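Local coordinates for uncharacterized protein (Enterococcus faecalis, PDB 3L1W), which is functionally uncharacterised but belongs to the endonuclease/exonuclease/phosphatase family and may act as a 3'-5' RNA exonuclease, at residues Asp17-Leu30 and Asp232-Pro244. Numbering follows the deposited sequence.
With FMT (formic acid), chain L.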
# COMPACT_ATOMS: atom_id res chain seq x y z
N ASP A 17 -12.20 -9.01 -22.25
CA ASP A 17 -11.43 -9.92 -21.41
C ASP A 17 -11.03 -9.27 -20.07
O ASP A 17 -10.26 -9.85 -19.30
CB ASP A 17 -10.18 -10.43 -22.14
CG ASP A 17 -9.13 -9.35 -22.35
OD1 ASP A 17 -9.44 -8.16 -22.15
OD2 ASP A 17 -7.99 -9.70 -22.71
N TRP A 18 -11.56 -8.08 -19.81
CA TRP A 18 -11.27 -7.38 -18.56
C TRP A 18 -12.58 -6.87 -17.94
O TRP A 18 -12.59 -5.88 -17.22
CB TRP A 18 -10.26 -6.25 -18.79
CG TRP A 18 -9.42 -5.86 -17.58
CD1 TRP A 18 -9.16 -4.59 -17.14
CD2 TRP A 18 -8.74 -6.75 -16.66
NE1 TRP A 18 -8.36 -4.63 -16.02
CE2 TRP A 18 -8.09 -5.94 -15.71
CE3 TRP A 18 -8.62 -8.14 -16.56
CZ2 TRP A 18 -7.34 -6.48 -14.66
CZ3 TRP A 18 -7.87 -8.67 -15.52
CH2 TRP A 18 -7.25 -7.84 -14.59
N GLN A 19 -13.68 -7.56 -18.23
CA GLN A 19 -14.92 -7.27 -17.51
C GLN A 19 -14.83 -7.78 -16.06
O GLN A 19 -13.87 -8.45 -15.68
CB GLN A 19 -16.13 -7.86 -18.22
CG GLN A 19 -16.12 -9.36 -18.34
CD GLN A 19 -17.26 -9.85 -19.21
OE1 GLN A 19 -17.21 -9.74 -20.44
NE2 GLN A 19 -18.31 -10.39 -18.59
N TRP A 20 -15.83 -7.44 -15.26
CA TRP A 20 -15.77 -7.69 -13.82
C TRP A 20 -15.33 -9.11 -13.45
O TRP A 20 -14.53 -9.29 -12.53
CB TRP A 20 -17.11 -7.36 -13.17
CG TRP A 20 -17.18 -7.63 -11.68
CD1 TRP A 20 -17.86 -8.63 -11.06
CD2 TRP A 20 -16.55 -6.87 -10.63
NE1 TRP A 20 -17.70 -8.56 -9.70
CE2 TRP A 20 -16.89 -7.49 -9.41
CE3 TRP A 20 -15.71 -5.75 -10.60
CZ2 TRP A 20 -16.45 -7.01 -8.17
CZ3 TRP A 20 -15.28 -5.27 -9.38
CH2 TRP A 20 -15.64 -5.90 -8.18
N SER A 21 -15.86 -10.12 -14.13
CA SER A 21 -15.52 -11.49 -13.78
C SER A 21 -14.00 -11.69 -13.69
O SER A 21 -13.51 -12.42 -12.84
CB SER A 21 -16.14 -12.48 -14.77
OG SER A 21 -15.58 -12.31 -16.06
N PHE A 22 -13.26 -11.03 -14.58
CA PHE A 22 -11.81 -11.19 -14.62
C PHE A 22 -11.07 -10.32 -13.61
O PHE A 22 -9.92 -10.60 -13.29
CB PHE A 22 -11.29 -10.88 -16.02
CG PHE A 22 -11.87 -11.74 -17.09
CD1 PHE A 22 -11.31 -12.96 -17.39
CD2 PHE A 22 -13.00 -11.33 -17.79
CE1 PHE A 22 -11.85 -13.77 -18.37
CE2 PHE A 22 -13.55 -12.13 -18.78
CZ PHE A 22 -12.97 -13.35 -19.07
N ARG A 23 -11.74 -9.28 -13.12
CA ARG A 23 -11.12 -8.27 -12.25
C ARG A 23 -11.50 -8.43 -10.78
O ARG A 23 -10.86 -7.85 -9.90
CB ARG A 23 -11.54 -6.86 -12.70
CG ARG A 23 -11.18 -6.53 -14.12
CD ARG A 23 -11.52 -5.08 -14.47
NE ARG A 23 -12.96 -4.83 -14.56
CZ ARG A 23 -13.66 -4.14 -13.66
NH1 ARG A 23 -13.07 -3.63 -12.60
NH2 ARG A 23 -14.97 -3.96 -13.84
N LYS A 24 -12.57 -9.16 -10.51
CA LYS A 24 -13.15 -9.19 -9.17
C LYS A 24 -12.15 -9.60 -8.08
O LYS A 24 -12.11 -8.98 -7.02
CB LYS A 24 -14.40 -10.09 -9.12
CG LYS A 24 -14.17 -11.49 -9.63
CD LYS A 24 -15.47 -12.29 -9.67
CE LYS A 24 -15.29 -13.61 -10.43
NZ LYS A 24 -16.56 -14.37 -10.56
N GLU A 25 -11.36 -10.64 -8.34
CA GLU A 25 -10.41 -11.09 -7.32
C GLU A 25 -9.40 -9.98 -7.00
O GLU A 25 -9.12 -9.71 -5.83
CB GLU A 25 -9.68 -12.37 -7.76
CG GLU A 25 -10.59 -13.58 -7.84
CD GLU A 25 -10.27 -14.62 -6.78
OE1 GLU A 25 -9.29 -15.38 -6.95
OE2 GLU A 25 -11.01 -14.67 -5.77
N ALA A 26 -8.88 -9.34 -8.04
CA ALA A 26 -7.89 -8.29 -7.86
C ALA A 26 -8.48 -7.10 -7.11
O ALA A 26 -7.84 -6.54 -6.22
CB ALA A 26 -7.31 -7.85 -9.20
N VAL A 27 -9.69 -6.70 -7.48
CA VAL A 27 -10.35 -5.60 -6.79
C VAL A 27 -10.61 -5.94 -5.32
O VAL A 27 -10.32 -5.14 -4.43
CB VAL A 27 -11.68 -5.20 -7.50
CG1 VAL A 27 -12.52 -4.28 -6.61
CG2 VAL A 27 -11.37 -4.57 -8.84
N CYS A 28 -11.16 -7.12 -5.07
CA CYS A 28 -11.49 -7.49 -3.69
C CYS A 28 -10.24 -7.70 -2.83
O CYS A 28 -10.24 -7.37 -1.64
CB CYS A 28 -12.38 -8.73 -3.67
SG CYS A 28 -14.05 -8.40 -4.31
N GLN A 29 -9.19 -8.26 -3.42
CA GLN A 29 -7.95 -8.46 -2.68
C GLN A 29 -7.29 -7.13 -2.35
O GLN A 29 -6.67 -6.97 -1.30
CB GLN A 29 -6.99 -9.36 -3.47
CG GLN A 29 -7.42 -10.82 -3.43
CD GLN A 29 -6.71 -11.65 -4.46
OE1 GLN A 29 -5.76 -11.19 -5.09
NE2 GLN A 29 -7.19 -12.88 -4.66
N LEU A 30 -7.42 -6.16 -3.25
CA LEU A 30 -6.87 -4.84 -2.99
C LEU A 30 -7.56 -4.24 -1.78
O LEU A 30 -6.91 -3.74 -0.86
CB LEU A 30 -7.04 -3.94 -4.23
CG LEU A 30 -6.46 -2.52 -4.19
CD1 LEU A 30 -6.30 -1.99 -5.61
CD2 LEU A 30 -7.32 -1.55 -3.36
N ASP A 232 -1.73 0.09 -7.21
CA ASP A 232 -1.72 -1.38 -7.23
C ASP A 232 -2.08 -1.91 -8.61
O ASP A 232 -3.04 -1.45 -9.24
CB ASP A 232 -2.74 -1.94 -6.24
CG ASP A 232 -2.52 -1.48 -4.82
OD1 ASP A 232 -2.16 -0.30 -4.62
OD2 ASP A 232 -2.74 -2.30 -3.90
N SER A 233 -1.33 -2.91 -9.07
CA SER A 233 -1.61 -3.49 -10.37
C SER A 233 -1.75 -4.99 -10.23
O SER A 233 -1.43 -5.57 -9.20
CB SER A 233 -0.49 -3.16 -11.37
OG SER A 233 0.77 -3.61 -10.87
N ILE A 234 -2.25 -5.62 -11.29
CA ILE A 234 -2.32 -7.06 -11.37
C ILE A 234 -1.67 -7.46 -12.70
O ILE A 234 -2.29 -7.36 -13.76
CB ILE A 234 -3.79 -7.56 -11.25
CG1 ILE A 234 -3.90 -9.04 -11.60
CG2 ILE A 234 -4.74 -6.70 -12.10
CD1 ILE A 234 -3.05 -9.93 -10.72
N ASP A 235 -0.41 -7.87 -12.64
CA ASP A 235 0.35 -8.31 -13.82
C ASP A 235 0.11 -7.46 -15.08
O ASP A 235 -0.33 -7.97 -16.11
CB ASP A 235 0.06 -9.79 -14.10
CG ASP A 235 1.10 -10.43 -15.02
OD1 ASP A 235 0.90 -11.59 -15.40
OD2 ASP A 235 2.12 -9.78 -15.36
N GLY A 236 0.42 -6.18 -15.00
CA GLY A 236 0.42 -5.32 -16.17
C GLY A 236 -0.93 -4.71 -16.50
O GLY A 236 -1.10 -4.13 -17.57
N ARG A 237 -1.88 -4.85 -15.58
CA ARG A 237 -3.20 -4.23 -15.72
C ARG A 237 -3.58 -3.61 -14.40
O ARG A 237 -3.01 -3.96 -13.37
CB ARG A 237 -4.24 -5.27 -16.10
CG ARG A 237 -4.03 -5.88 -17.46
CD ARG A 237 -5.12 -6.89 -17.80
NE ARG A 237 -5.06 -7.24 -19.22
CZ ARG A 237 -5.93 -8.04 -19.83
NH1 ARG A 237 -6.93 -8.58 -19.15
NH2 ARG A 237 -5.79 -8.30 -21.13
N PHE A 238 -4.53 -2.68 -14.43
CA PHE A 238 -5.05 -2.13 -13.19
C PHE A 238 -6.38 -2.80 -12.92
O PHE A 238 -7.12 -3.09 -13.85
CB PHE A 238 -5.23 -0.62 -13.30
CG PHE A 238 -3.93 0.14 -13.40
CD1 PHE A 238 -2.94 -0.01 -12.43
CD2 PHE A 238 -3.72 1.04 -14.44
CE1 PHE A 238 -1.74 0.70 -12.51
CE2 PHE A 238 -2.53 1.76 -14.53
CZ PHE A 238 -1.55 1.60 -13.57
N PRO A 239 -6.68 -3.07 -11.64
CA PRO A 239 -7.92 -3.77 -11.29
C PRO A 239 -9.17 -2.96 -11.66
O PRO A 239 -10.20 -3.56 -11.90
CB PRO A 239 -7.81 -3.94 -9.77
CG PRO A 239 -6.35 -3.83 -9.47
CD PRO A 239 -5.83 -2.81 -10.46
N SER A 240 -9.07 -1.63 -11.68
CA SER A 240 -10.15 -0.77 -12.15
C SER A 240 -9.53 0.29 -13.05
O SER A 240 -8.30 0.42 -13.09
CB SER A 240 -10.87 -0.08 -10.99
OG SER A 240 -11.87 0.81 -11.49
N ASP A 241 -10.37 1.05 -13.78
CA ASP A 241 -9.85 2.16 -14.58
C ASP A 241 -9.67 3.43 -13.76
O ASP A 241 -9.22 4.46 -14.28
CB ASP A 241 -10.67 2.40 -15.87
CG ASP A 241 -12.15 2.65 -15.61
OD1 ASP A 241 -12.62 2.58 -14.45
OD2 ASP A 241 -12.87 2.91 -16.61
N HIS A 242 -10.01 3.36 -12.47
CA HIS A 242 -9.60 4.37 -11.50
C HIS A 242 -8.61 3.77 -10.51
O HIS A 242 -8.68 2.57 -10.22
CB HIS A 242 -10.79 4.83 -10.65
CG HIS A 242 -11.87 5.51 -11.42
ND1 HIS A 242 -12.29 6.80 -11.14
CD2 HIS A 242 -12.67 5.07 -12.42
CE1 HIS A 242 -13.27 7.13 -11.96
NE2 HIS A 242 -13.53 6.09 -12.74
N PHE A 243 -7.74 4.59 -9.96
CA PHE A 243 -7.00 4.20 -8.75
C PHE A 243 -7.89 4.47 -7.54
O PHE A 243 -8.62 5.46 -7.52
CB PHE A 243 -5.74 5.05 -8.57
CG PHE A 243 -4.74 4.90 -9.68
CD1 PHE A 243 -4.42 3.65 -10.17
CD2 PHE A 243 -4.08 6.02 -10.19
CE1 PHE A 243 -3.47 3.50 -11.18
CE2 PHE A 243 -3.12 5.88 -11.20
CZ PHE A 243 -2.82 4.62 -11.69
N PRO A 244 -7.80 3.62 -6.50
CA PRO A 244 -8.38 4.03 -5.22
C PRO A 244 -7.70 5.30 -4.72
O PRO A 244 -6.50 5.54 -4.98
CB PRO A 244 -8.04 2.86 -4.28
CG PRO A 244 -7.69 1.71 -5.18
CD PRO A 244 -7.12 2.32 -6.42
C FMT L . -0.69 -5.50 -6.19
O1 FMT L . -0.97 -6.63 -6.61
O2 FMT L . 0.01 -4.67 -6.79
O HOH W 1 -8.16 -11.70 -18.91
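Trp18 lies between two arginine chains: Arg237 CD makes a CH-pi contact 3.6 Å from the centroid of its six-membered ring, and the methylene Arg23 CG lies over the opposite face. Arg237 suits this place because its chain, extended from CG to NE, lays methylenes on the indole and still carries the guanidinium past it. There NH2 forms a salt bridge with Asp17 OD2 at 3.0 Å; OD2 lies near the guanidinium plane, whereas NH2 approaches from above the carboxylate plane. The indole edge is polar on one side and apolar on the other: NE1 donates to Phe238 O at 2.9 Å, while CZ2 meets Ile234 CG2 at 3.7 Å.

One residue further along, Pro239 O accepts from Arg23 NH1 at 3.0 Å. A bend at chi3 (-70°) brings the same guanidinium back toward Trp18 O, which receives a weak bond from NE; Val8 and Arg9 carbonyls take further bonds. The Pro239 ring packs on Ala26 and Val27, short side chains that let the loop lie close. A turn further along the helix, Leu30 CD2 meets Pro244 CG at 3.8 Å, and CD1 rests on CB of Asp232, whose OD2 bonds His34 of the same chain and Tyr193 of the second subunit.

Successive carbonyls thus bind neutral indole and probably cationic guanidinium, fixing the loop between neighbouring strands 222-229 and 245-251 of this DNase I-like fold to helix 20-34 and the turn leading into it.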